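Long-range contacts in uncharacterized protein (PDB 4QPV), which is of unknown function but belongs to the DUF1672 protein family and has a unique fold built on a kinked-helix-beta-beta-beta repeat: residues S150-T155 against D239-F244; T224-K229 against P274-K279; L262-K267 against E280-G285. All coordinates share one frame; numbering follows the deposited sequence. Where two conformers were deposited one is given.

Interaction 1: residues S150-T155 against D239-F244; sequences SKYKYT and DEMIDF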
loop_
_atom_site.group_PDB
_atom_site.type_symbol
_atom_site.label_atom_id
_atom_site.label_comp_id
_atom_site.label_asym_id
_atom_site.label_seq_id
_atom_site.Cartn_x
_atom_site.Cartn_y
_atom_site.Cartn_z
ATOM N N SER A 150 -18.090 6.887 12.744
ATOM C CA SER A 150 -19.490 6.811 13.153
ATOM C C SER A 150 -20.348 7.896 12.485
ATOM O O SER A 150 -21.401 7.577 11.915
ATOM C CB SER A 150 -19.621 6.889 14.676
ATOM O OG SER A 150 -20.994 6.933 15.012
ATOM N N LYS A 151 -19.896 9.159 12.549
ATOM C CA LYS A 151 -20.631 10.294 11.999
ATOM C C LYS A 151 -20.898 10.115 10.490
ATOM O O LYS A 151 -22.019 10.367 10.060
ATOM C CB LYS A 151 -19.870 11.612 12.244
ATOM C CG LYS A 151 -20.690 12.849 11.846
ATOM C CD LYS A 151 -19.918 14.145 11.937
ATOM C CE LYS A 151 -20.832 15.316 11.632
ATOM N NZ LYS A 151 -20.063 16.580 11.461
ATOM N N TYR A 152 -19.878 9.720 9.708
ATOM C CA TYR A 152 -20.013 9.599 8.249
ATOM C C TYR A 152 -20.246 8.167 7.774
ATOM O O TYR A 152 -20.228 7.901 6.564
ATOM C CB TYR A 152 -18.833 10.254 7.535
ATOM C CG TYR A 152 -18.833 11.753 7.758
ATOM C CD1 TYR A 152 -19.823 12.565 7.200
ATOM C CD2 TYR A 152 -17.880 12.356 8.580
ATOM C CE1 TYR A 152 -19.848 13.940 7.430
ATOM C CE2 TYR A 152 -17.907 13.729 8.834
ATOM C CZ TYR A 152 -18.886 14.519 8.250
ATOM O OH TYR A 152 -18.897 15.869 8.491
ATOM N N LYS A 153 -20.583 7.278 8.727
ATOM C CA LYS A 153 -21.057 5.924 8.487
ATOM C C LYS A 153 -20.153 5.125 7.535
ATOM O O LYS A 153 -20.574 4.748 6.433
ATOM C CB LYS A 153 -22.498 5.979 7.933
ATOM C CG LYS A 153 -23.494 6.643 8.890
ATOM C CD LYS A 153 -24.862 6.761 8.264
ATOM C CE LYS A 153 -25.905 7.360 9.203
ATOM N NZ LYS A 153 -25.633 8.786 9.508
ATOM N N TYR A 154 -18.919 4.876 7.954
ATOM C CA TYR A 154 -17.997 4.086 7.143
ATOM C C TYR A 154 -17.077 3.246 8.045
ATOM O O TYR A 154 -17.010 3.435 9.261
ATOM C CB TYR A 154 -17.148 4.997 6.180
ATOM C CG TYR A 154 -16.230 5.983 6.886
ATOM C CD1 TYR A 154 -15.000 5.574 7.419
ATOM C CD2 TYR A 154 -16.566 7.329 6.984
ATOM C CE1 TYR A 154 -14.172 6.468 8.101
ATOM C CE2 TYR A 154 -15.763 8.225 7.694
ATOM C CZ TYR A 154 -14.554 7.798 8.226
ATOM O OH TYR A 154 -13.782 8.702 8.913
ATOM N N THR A 155 -16.359 2.334 7.418
ATOM C CA THR A 155 -15.258 1.551 7.981
ATOM C C THR A 155 -14.183 1.544 6.923
ATOM O O THR A 155 -14.447 1.873 5.761
ATOM C CB THR A 155 -15.690 0.092 8.349
ATOM O OG1 THR A 155 -15.911 -0.638 7.144
ATOM C CG2 THR A 155 -16.919 0.019 9.258
ATOM N N ASP A 239 -23.393 14.240 -0.601
ATOM C CA ASP A 239 -23.447 15.391 0.314
ATOM C C ASP A 239 -22.658 15.135 1.586
ATOM O O ASP A 239 -21.892 16.002 2.003
ATOM C CB ASP A 239 -24.876 15.783 0.656
ATOM C CG ASP A 239 -25.501 16.496 -0.507
ATOM O OD1 ASP A 239 -25.342 17.741 -0.595
ATOM O OD2 ASP A 239 -26.138 15.819 -1.341
ATOM N N GLU A 240 -22.775 13.929 2.156
ATOM C CA GLU A 240 -22.030 13.590 3.376
ATOM C C GLU A 240 -20.519 13.637 3.142
ATOM O O GLU A 240 -19.798 14.130 4.007
ATOM C CB GLU A 240 -22.459 12.215 3.892
ATOM C CG GLU A 240 -23.811 12.277 4.580
ATOM C CD GLU A 240 -24.475 10.920 4.607
ATOM O OE1 GLU A 240 -25.117 10.546 3.599
ATOM O OE2 GLU A 240 -24.269 10.192 5.602
HETATM N N MSE A 241 -20.057 13.216 1.941
HETATM C CA MSE A 241 -18.633 13.226 1.580
HETATM C C MSE A 241 -18.141 14.662 1.351
HETATM O O MSE A 241 -17.035 15.015 1.792
HETATM C CB MSE A 241 -18.346 12.321 0.377
HETATM C CG MSE A 241 -18.479 10.818 0.736
HETATM SE SE MSE A 241 -17.260 10.276 2.214
HETATM C CE MSE A 241 -18.504 10.209 3.666
ATOM N N ILE A 242 -18.981 15.505 0.746
ATOM C CA ILE A 242 -18.646 16.920 0.569
ATOM C C ILE A 242 -18.468 17.536 1.953
ATOM O O ILE A 242 -17.509 18.259 2.179
ATOM C CB ILE A 242 -19.735 17.667 -0.259
ATOM C CG1 ILE A 242 -19.641 17.275 -1.760
ATOM C CG2 ILE A 242 -19.646 19.208 -0.065
ATOM C CD1 ILE A 242 -20.928 17.687 -2.589
ATOM N N ASP A 243 -19.370 17.201 2.883
ATOM C CA ASP A 243 -19.315 17.754 4.234
ATOM C C ASP A 243 -18.081 17.258 4.986
ATOM O O ASP A 243 -17.394 18.063 5.605
ATOM C CB ASP A 243 -20.598 17.448 5.012
ATOM C CG ASP A 243 -20.626 18.151 6.351
ATOM O OD1 ASP A 243 -20.595 19.407 6.362
ATOM O OD2 ASP A 243 -20.696 17.449 7.386
ATOM N N PHE A 244 -17.759 15.961 4.885
ATOM C CA PHE A 244 -16.571 15.434 5.520
ATOM C C PHE A 244 -15.314 16.111 4.917
ATOM O O PHE A 244 -14.435 16.476 5.683
ATOM C CB PHE A 244 -16.524 13.895 5.396
ATOM C CG PHE A 244 -15.415 13.186 6.156
ATOM C CD1 PHE A 244 -14.850 13.754 7.296
ATOM C CD2 PHE A 244 -14.976 11.928 5.757
ATOM C CE1 PHE A 244 -13.853 13.086 8.013
ATOM C CE2 PHE A 244 -13.975 11.257 6.470
ATOM C CZ PHE A 244 -13.423 11.840 7.594
HETATM O O HOH W 1 -23.401 11.217 7.959
HETATM O O HOH W 2 -22.035 8.700 4.642
HETATM O O HOH W 3 -26.526 8.942 6.235
#
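Y152 lays its ring against F244 of the helix, and the two planes are near parallel (22° apart) but slid so far that they barely overlap. Over the centre of the tyrosine ring sits instead the F244 methylene: CB stands 3.6 Å from the ring centroid in a CH-pi contact. The opposite face is backed by K151 CG. F244 also meets Y154, whose OH lies 3.4 Å from F244 CZ, so three aromatic rings form one cluster. The CB of selenomethionine M241 points away, but a bend at chi2 (-58°) turns CE back to 3.9 Å from Y152 CB.

Polar contacts lie at the margin of the aromatic cluster. Tyrosine suits its place because its phenol reaches past the cluster: Y152 OH donates to D243 OD2 at 2.6 Å, meeting it from above the carboxylate plane. K151 faces D243 and K153 faces E240, each with opposite charge but beyond salt-bridge range; a water joins K151 O to E240 OE2, 2.7 Å from each, and E240 OE1 forms a salt bridge with K229 NZ.

The turn 150-153 and strand 154-155 rest on helix 234-249. Y154 OH bonds to L145 O, while M241 and F244 reach strand 259-265.

Interaction 2: residues T224-K229 against P274-K279; sequences TLFSTK and PNYSKK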
loop_
_atom_site.group_PDB
_atom_site.type_symbol
_atom_site.label_atom_id
_atom_site.label_comp_id
_atom_site.label_asym_id
_atom_site.label_seq_id
_atom_site.Cartn_x
_atom_site.Cartn_y
_atom_site.Cartn_z
ATOM N N THR A 224 -9.919 4.615 1.349
ATOM C CA THR A 224 -10.557 3.349 0.943
ATOM C C THR A 224 -11.634 3.106 1.981
ATOM O O THR A 224 -11.442 2.341 2.930
ATOM C CB THR A 224 -9.525 2.187 0.848
ATOM O OG1 THR A 224 -8.912 1.989 2.132
ATOM C CG2 THR A 224 -8.454 2.423 -0.240
ATOM N N LEU A 225 -12.731 3.859 1.873
ATOM C CA LEU A 225 -13.813 3.759 2.858
ATOM C C LEU A 225 -14.986 2.948 2.326
ATOM O O LEU A 225 -15.331 3.019 1.148
ATOM C CB LEU A 225 -14.295 5.152 3.287
ATOM C CG LEU A 225 -13.190 6.132 3.722
ATOM C CD1 LEU A 225 -13.799 7.481 4.115
ATOM C CD2 LEU A 225 -12.337 5.545 4.891
ATOM N N PHE A 226 -15.592 2.181 3.217
ATOM C CA PHE A 226 -16.741 1.334 2.906
ATOM C C PHE A 226 -17.944 1.831 3.705
ATOM O O PHE A 226 -17.922 1.828 4.944
ATOM C CB PHE A 226 -16.406 -0.128 3.243
ATOM C CG PHE A 226 -15.218 -0.679 2.486
ATOM C CD1 PHE A 226 -13.915 -0.483 2.958
ATOM C CD2 PHE A 226 -15.397 -1.403 1.306
ATOM C CE1 PHE A 226 -12.818 -1.011 2.264
ATOM C CE2 PHE A 226 -14.303 -1.995 0.656
ATOM C CZ PHE A 226 -13.022 -1.789 1.138
ATOM N N SER A 227 -18.997 2.280 3.006
ATOM C CA SER A 227 -20.201 2.742 3.683
ATOM C C SER A 227 -20.807 1.630 4.563
ATOM O O SER A 227 -20.749 0.457 4.194
ATOM C CB SER A 227 -21.238 3.191 2.662
ATOM O OG SER A 227 -22.423 3.612 3.310
ATOM N N THR A 228 -21.408 1.998 5.695
ATOM C CA THR A 228 -22.114 1.029 6.545
ATOM C C THR A 228 -23.615 1.046 6.204
ATOM O O THR A 228 -24.383 0.300 6.813
ATOM C CB THR A 228 -21.878 1.280 8.051
ATOM O OG1 THR A 228 -22.355 2.576 8.385
ATOM C CG2 THR A 228 -20.411 1.125 8.463
ATOM N N LYS A 229 -24.036 1.888 5.241
ATOM C CA LYS A 229 -25.441 1.958 4.786
ATOM C C LYS A 229 -25.827 0.693 4.041
ATOM O O LYS A 229 -25.089 0.267 3.158
ATOM C CB LYS A 229 -25.689 3.146 3.834
ATOM C CG LYS A 229 -25.420 4.523 4.418
ATOM C CD LYS A 229 -25.631 5.573 3.341
ATOM C CE LYS A 229 -25.466 6.977 3.863
ATOM N NZ LYS A 229 -25.804 7.979 2.816
ATOM N N PRO A 274 -9.674 -8.530 -3.871
ATOM C CA PRO A 274 -10.136 -7.359 -3.092
ATOM C C PRO A 274 -9.540 -6.038 -3.560
ATOM O O PRO A 274 -8.877 -5.332 -2.794
ATOM C CB PRO A 274 -9.686 -7.709 -1.666
ATOM C CG PRO A 274 -8.437 -8.498 -1.866
ATOM C CD PRO A 274 -8.724 -9.354 -3.088
ATOM N N ASN A 275 -9.818 -5.689 -4.813
ATOM C CA ASN A 275 -9.287 -4.500 -5.472
ATOM C C ASN A 275 -10.270 -3.320 -5.352
ATOM O O ASN A 275 -11.259 -3.240 -6.089
ATOM C CB ASN A 275 -8.984 -4.828 -6.958
ATOM C CG ASN A 275 -8.269 -3.732 -7.705
ATOM O OD1 ASN A 275 -8.174 -2.590 -7.249
ATOM N ND2 ASN A 275 -7.726 -4.068 -8.869
ATOM N N TYR A 276 -9.958 -2.377 -4.455
ATOM C CA TYR A 276 -10.813 -1.201 -4.241
ATOM C C TYR A 276 -10.964 -0.351 -5.512
ATOM O O TYR A 276 -12.028 0.224 -5.730
ATOM C CB TYR A 276 -10.247 -0.339 -3.099
ATOM C CG TYR A 276 -11.236 0.678 -2.575
ATOM C CD1 TYR A 276 -12.123 0.352 -1.552
ATOM C CD2 TYR A 276 -11.263 1.978 -3.077
ATOM C CE1 TYR A 276 -13.048 1.285 -1.070
ATOM C CE2 TYR A 276 -12.172 2.921 -2.594
ATOM C CZ TYR A 276 -13.067 2.565 -1.600
ATOM O OH TYR A 276 -13.962 3.487 -1.135
ATOM N N SER A 277 -9.904 -0.254 -6.348
ATOM C CA SER A 277 -9.939 0.590 -7.555
ATOM C C SER A 277 -10.994 0.142 -8.575
ATOM O O SER A 277 -11.362 0.954 -9.433
ATOM C CB SER A 277 -8.568 0.647 -8.216
ATOM O OG SER A 277 -8.289 -0.553 -8.918
ATOM N N LYS A 278 -11.490 -1.124 -8.482
ATOM C CA LYS A 278 -12.500 -1.656 -9.415
ATOM C C LYS A 278 -13.924 -1.397 -8.902
ATOM O O LYS A 278 -14.897 -1.658 -9.616
ATOM C CB LYS A 278 -12.286 -3.166 -9.656
ATOM C CG LYS A 278 -10.917 -3.529 -10.241
ATOM C CD LYS A 278 -10.866 -3.431 -11.764
ATOM C CE LYS A 278 -9.454 -3.368 -12.294
ATOM N NZ LYS A 278 -8.819 -2.046 -12.035
ATOM N N LYS A 279 -14.053 -0.847 -7.684
ATOM C CA LYS A 279 -15.372 -0.576 -7.105
ATOM C C LYS A 279 -15.959 0.741 -7.600
ATOM O O LYS A 279 -15.218 1.616 -8.066
ATOM C CB LYS A 279 -15.287 -0.553 -5.574
ATOM C CG LYS A 279 -14.987 -1.918 -4.953
ATOM C CD LYS A 279 -15.248 -1.909 -3.450
ATOM C CE LYS A 279 -16.733 -1.815 -3.162
ATOM N NZ LYS A 279 -16.996 -1.543 -1.733
#
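With CG of Y276 anti to the backbone N (chi1 -165°), the tyrosine ring extends from its 3-10 turn toward strand 225-227. F226 has CG beside its own N instead (chi1 -60°), which brings the far end of its ring to the tyrosine. The two rings meet T-shaped: the edge of Y276 faces the F226 ring, with planes at 85° and centroids 5.2 Å apart. CD1 of Y276 comes to 3.6 Å from F226 CZ.

One face of the Y276 ring is taken by T224. Its backbone supplies the CA-H, with CA 3.8 Å from the ring centroid in a CH-pi contact, and the threonine side chain adds the CG2 methyl near the CG end of the ring. Tyrosine suits this place, because its ring packs against T224 and F226 while its OH donates to L225 O at 2.7 Å, the donor tilted from the carbonyl plane. Thus the phenol is satisfied in a buried setting.

K279, in one of its two conformers, bends at chi3 and brings NZ obliquely to the F226 ring. That ammonium group has its hydrogen bonds with Y268 O, S265 OG and N266 OD1.

The loop between strands 268-270 and 282-285 is thereby pinned beside strand 220-227, where F226 also meets Y157 edge-to-face and L225 packs on strand 259-265.

Interaction 3: residues L262-K267 against E280-G285; sequences LQISNK and EVIEVG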
loop_
_atom_site.group_PDB
_atom_site.type_symbol
_atom_site.label_atom_id
_atom_site.label_comp_id
_atom_site.label_asym_id
_atom_site.label_seq_id
_atom_site.Cartn_x
_atom_site.Cartn_y
_atom_site.Cartn_z
ATOM N N LEU A 262 -10.817 11.950 -0.955
ATOM C CA LEU A 262 -11.753 11.135 -0.216
ATOM C C LEU A 262 -12.516 10.231 -1.183
ATOM O O LEU A 262 -13.122 10.721 -2.140
ATOM C CB LEU A 262 -12.699 12.133 0.492
ATOM C CG LEU A 262 -13.471 11.757 1.737
ATOM C CD1 LEU A 262 -12.555 11.217 2.867
ATOM C CD2 LEU A 262 -14.262 12.964 2.231
ATOM N N GLN A 263 -12.457 8.905 -0.961
ATOM C CA GLN A 263 -13.226 7.920 -1.714
ATOM C C GLN A 263 -14.018 7.065 -0.751
ATOM O O GLN A 263 -13.506 6.676 0.303
ATOM C CB GLN A 263 -12.378 7.017 -2.624
ATOM C CG GLN A 263 -11.779 7.730 -3.844
ATOM C CD GLN A 263 -11.152 6.751 -4.826
ATOM O OE1 GLN A 263 -10.999 5.565 -4.562
ATOM N NE2 GLN A 263 -10.743 7.231 -5.976
ATOM N N ILE A 264 -15.267 6.764 -1.132
ATOM C CA ILE A 264 -16.178 5.897 -0.391
ATOM C C ILE A 264 -16.941 5.031 -1.398
ATOM O O ILE A 264 -17.265 5.484 -2.495
ATOM C CB ILE A 264 -17.136 6.657 0.586
ATOM C CG1 ILE A 264 -17.769 5.656 1.620
ATOM C CG2 ILE A 264 -18.205 7.476 -0.190
ATOM C CD1 ILE A 264 -18.480 6.250 2.867
ATOM N N SER A 265 -17.216 3.791 -1.008
ATOM C CA SER A 265 -17.971 2.839 -1.826
ATOM C C SER A 265 -19.012 2.104 -0.962
ATOM O O SER A 265 -19.154 2.409 0.226
ATOM C CB SER A 265 -17.016 1.848 -2.481
ATOM O OG SER A 265 -16.335 1.085 -1.487
ATOM N N ASN A 266 -19.661 1.067 -1.516
ATOM C CA ASN A 266 -20.619 0.288 -0.725
ATOM C C ASN A 266 -19.844 -0.612 0.288
ATOM O O ASN A 266 -18.600 -0.593 0.322
ATOM C CB ASN A 266 -21.592 -0.496 -1.631
ATOM C CG ASN A 266 -21.000 -1.662 -2.390
ATOM O OD1 ASN A 266 -19.925 -2.186 -2.066
ATOM N ND2 ASN A 266 -21.727 -2.133 -3.393
ATOM N N LYS A 267 -20.572 -1.361 1.135
ATOM C CA LYS A 267 -19.966 -2.122 2.231
ATOM C C LYS A 267 -19.256 -3.404 1.814
ATOM O O LYS A 267 -18.699 -4.082 2.679
ATOM C CB LYS A 267 -21.058 -2.474 3.276
ATOM C CG LYS A 267 -22.118 -3.463 2.798
ATOM C CD LYS A 267 -23.071 -3.884 3.925
ATOM C CE LYS A 267 -24.085 -2.828 4.307
ATOM N NZ LYS A 267 -25.018 -3.322 5.357
ATOM N N GLU A 280 -17.289 0.878 -7.474
ATOM C CA GLU A 280 -17.998 2.111 -7.808
ATOM C C GLU A 280 -17.814 3.041 -6.625
ATOM O O GLU A 280 -18.165 2.679 -5.493
ATOM C CB GLU A 280 -19.484 1.850 -8.120
ATOM C CG GLU A 280 -20.245 3.119 -8.480
ATOM C CD GLU A 280 -21.747 2.967 -8.594
ATOM O OE1 GLU A 280 -22.427 2.974 -7.544
ATOM O OE2 GLU A 280 -22.248 2.883 -9.738
ATOM N N VAL A 281 -17.202 4.192 -6.846
ATOM C CA VAL A 281 -16.939 5.091 -5.715
ATOM C C VAL A 281 -17.419 6.493 -5.950
ATOM O O VAL A 281 -17.556 6.931 -7.089
ATOM C CB VAL A 281 -15.394 5.145 -5.385
ATOM C CG1 VAL A 281 -14.854 3.789 -4.930
ATOM C CG2 VAL A 281 -14.580 5.692 -6.560
ATOM N N ILE A 282 -17.589 7.209 -4.849
ATOM C CA ILE A 282 -17.739 8.648 -4.771
ATOM C C ILE A 282 -16.331 9.154 -4.566
ATOM O O ILE A 282 -15.624 8.595 -3.716
ATOM C CB ILE A 282 -18.649 9.101 -3.592
ATOM C CG1 ILE A 282 -20.105 8.742 -3.807
ATOM C CG2 ILE A 282 -18.472 10.612 -3.302
ATOM C CD1 ILE A 282 -20.908 8.863 -2.530
ATOM N N GLU A 283 -15.919 10.206 -5.283
ATOM C CA GLU A 283 -14.602 10.801 -5.061
ATOM C C GLU A 283 -14.775 12.290 -4.803
ATOM O O GLU A 283 -15.448 12.968 -5.583
ATOM C CB GLU A 283 -13.664 10.540 -6.236
ATOM C CG GLU A 283 -12.206 10.838 -5.930
ATOM C CD GLU A 283 -11.239 10.484 -7.046
ATOM O OE1 GLU A 283 -11.507 9.516 -7.798
ATOM O OE2 GLU A 283 -10.200 11.175 -7.160
ATOM N N VAL A 284 -14.235 12.782 -3.679
ATOM C CA VAL A 284 -14.274 14.214 -3.342
ATOM C C VAL A 284 -12.853 14.667 -3.012
ATOM O O VAL A 284 -12.212 14.085 -2.133
ATOM C CB VAL A 284 -15.270 14.575 -2.203
ATOM C CG1 VAL A 284 -15.191 16.054 -1.864
ATOM C CG2 VAL A 284 -16.706 14.189 -2.559
ATOM N N GLY A 285 -12.377 15.706 -3.705
ATOM C CA GLY A 285 -11.052 16.252 -3.433
ATOM C C GLY A 285 -11.008 16.926 -2.070
ATOM O O GLY A 285 -11.998 17.537 -1.644
HETATM O O HOH W 4 -19.871 0.801 -4.453
#
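I264 and I282 lie side by side and point the same way, with I264 CG2 3.8 Å from both CB and CD1 of I282. The methyl gets there because it occupies the position between the backbone N and the carbonyl carbon, while CG1 stands anti to N (chi1 -164°). L262 and V284 share this face, meeting through CB atoms 4.5 Å apart. Branched aliphatic residues suit it because helix 234-249 lies against it: T237 meets I282 and S245 meets V284.

On the other face, Q263 and E283 also run alongside each other. Their amide and carboxylate planes are 56° apart, and the bond from Q263 NE2 to E283 OE1, 3.0 Å long, is weak. Long polar chains suit this more open face, and the apolar stem of Q263 is still used, CG lying 3.8 Å from E283 CG.

The backbones form an antiparallel pair, strand 262-265 with strand 282-285, their axes at 165°. L262 with V284 and I264 with I282 are hydrogen-bonded pairs, and Q263 with E283 between them is a non-hydrogen-bonded one. L262 N to V284 O and V284 N to L262 O are both 2.8 Å.

Toward the strand end, V281 CG1 packs on S265 CB, and a water bridges N266 N and E280 O.

In the fold
All three interactions reach one mixed sheet. Interaction 2 is the buried one; interactions 1 and 3 are partly buried, with charged or polar groups at their margins. Strand 259-265 lies between strands 220-227 and 282-285. Interaction 3 joins strand 282-285 to strand 259-265 through backbone bonds, whereas the other two are carried mainly by side chains, aromatic rings above all. Interaction 1 sets helix 234-249 against residues 150-155, and M241 and F244 pass from it to the aliphatic face of interaction 3. The E240-K229 salt bridge ties interactions 1 and 2, and the backbone bond of S227 N with S265 O ties 2 and 3. Tyrosine-to-carboxylate bonding belongs to the outer contact, tyrosine-to-carbonyl bonding to the buried one.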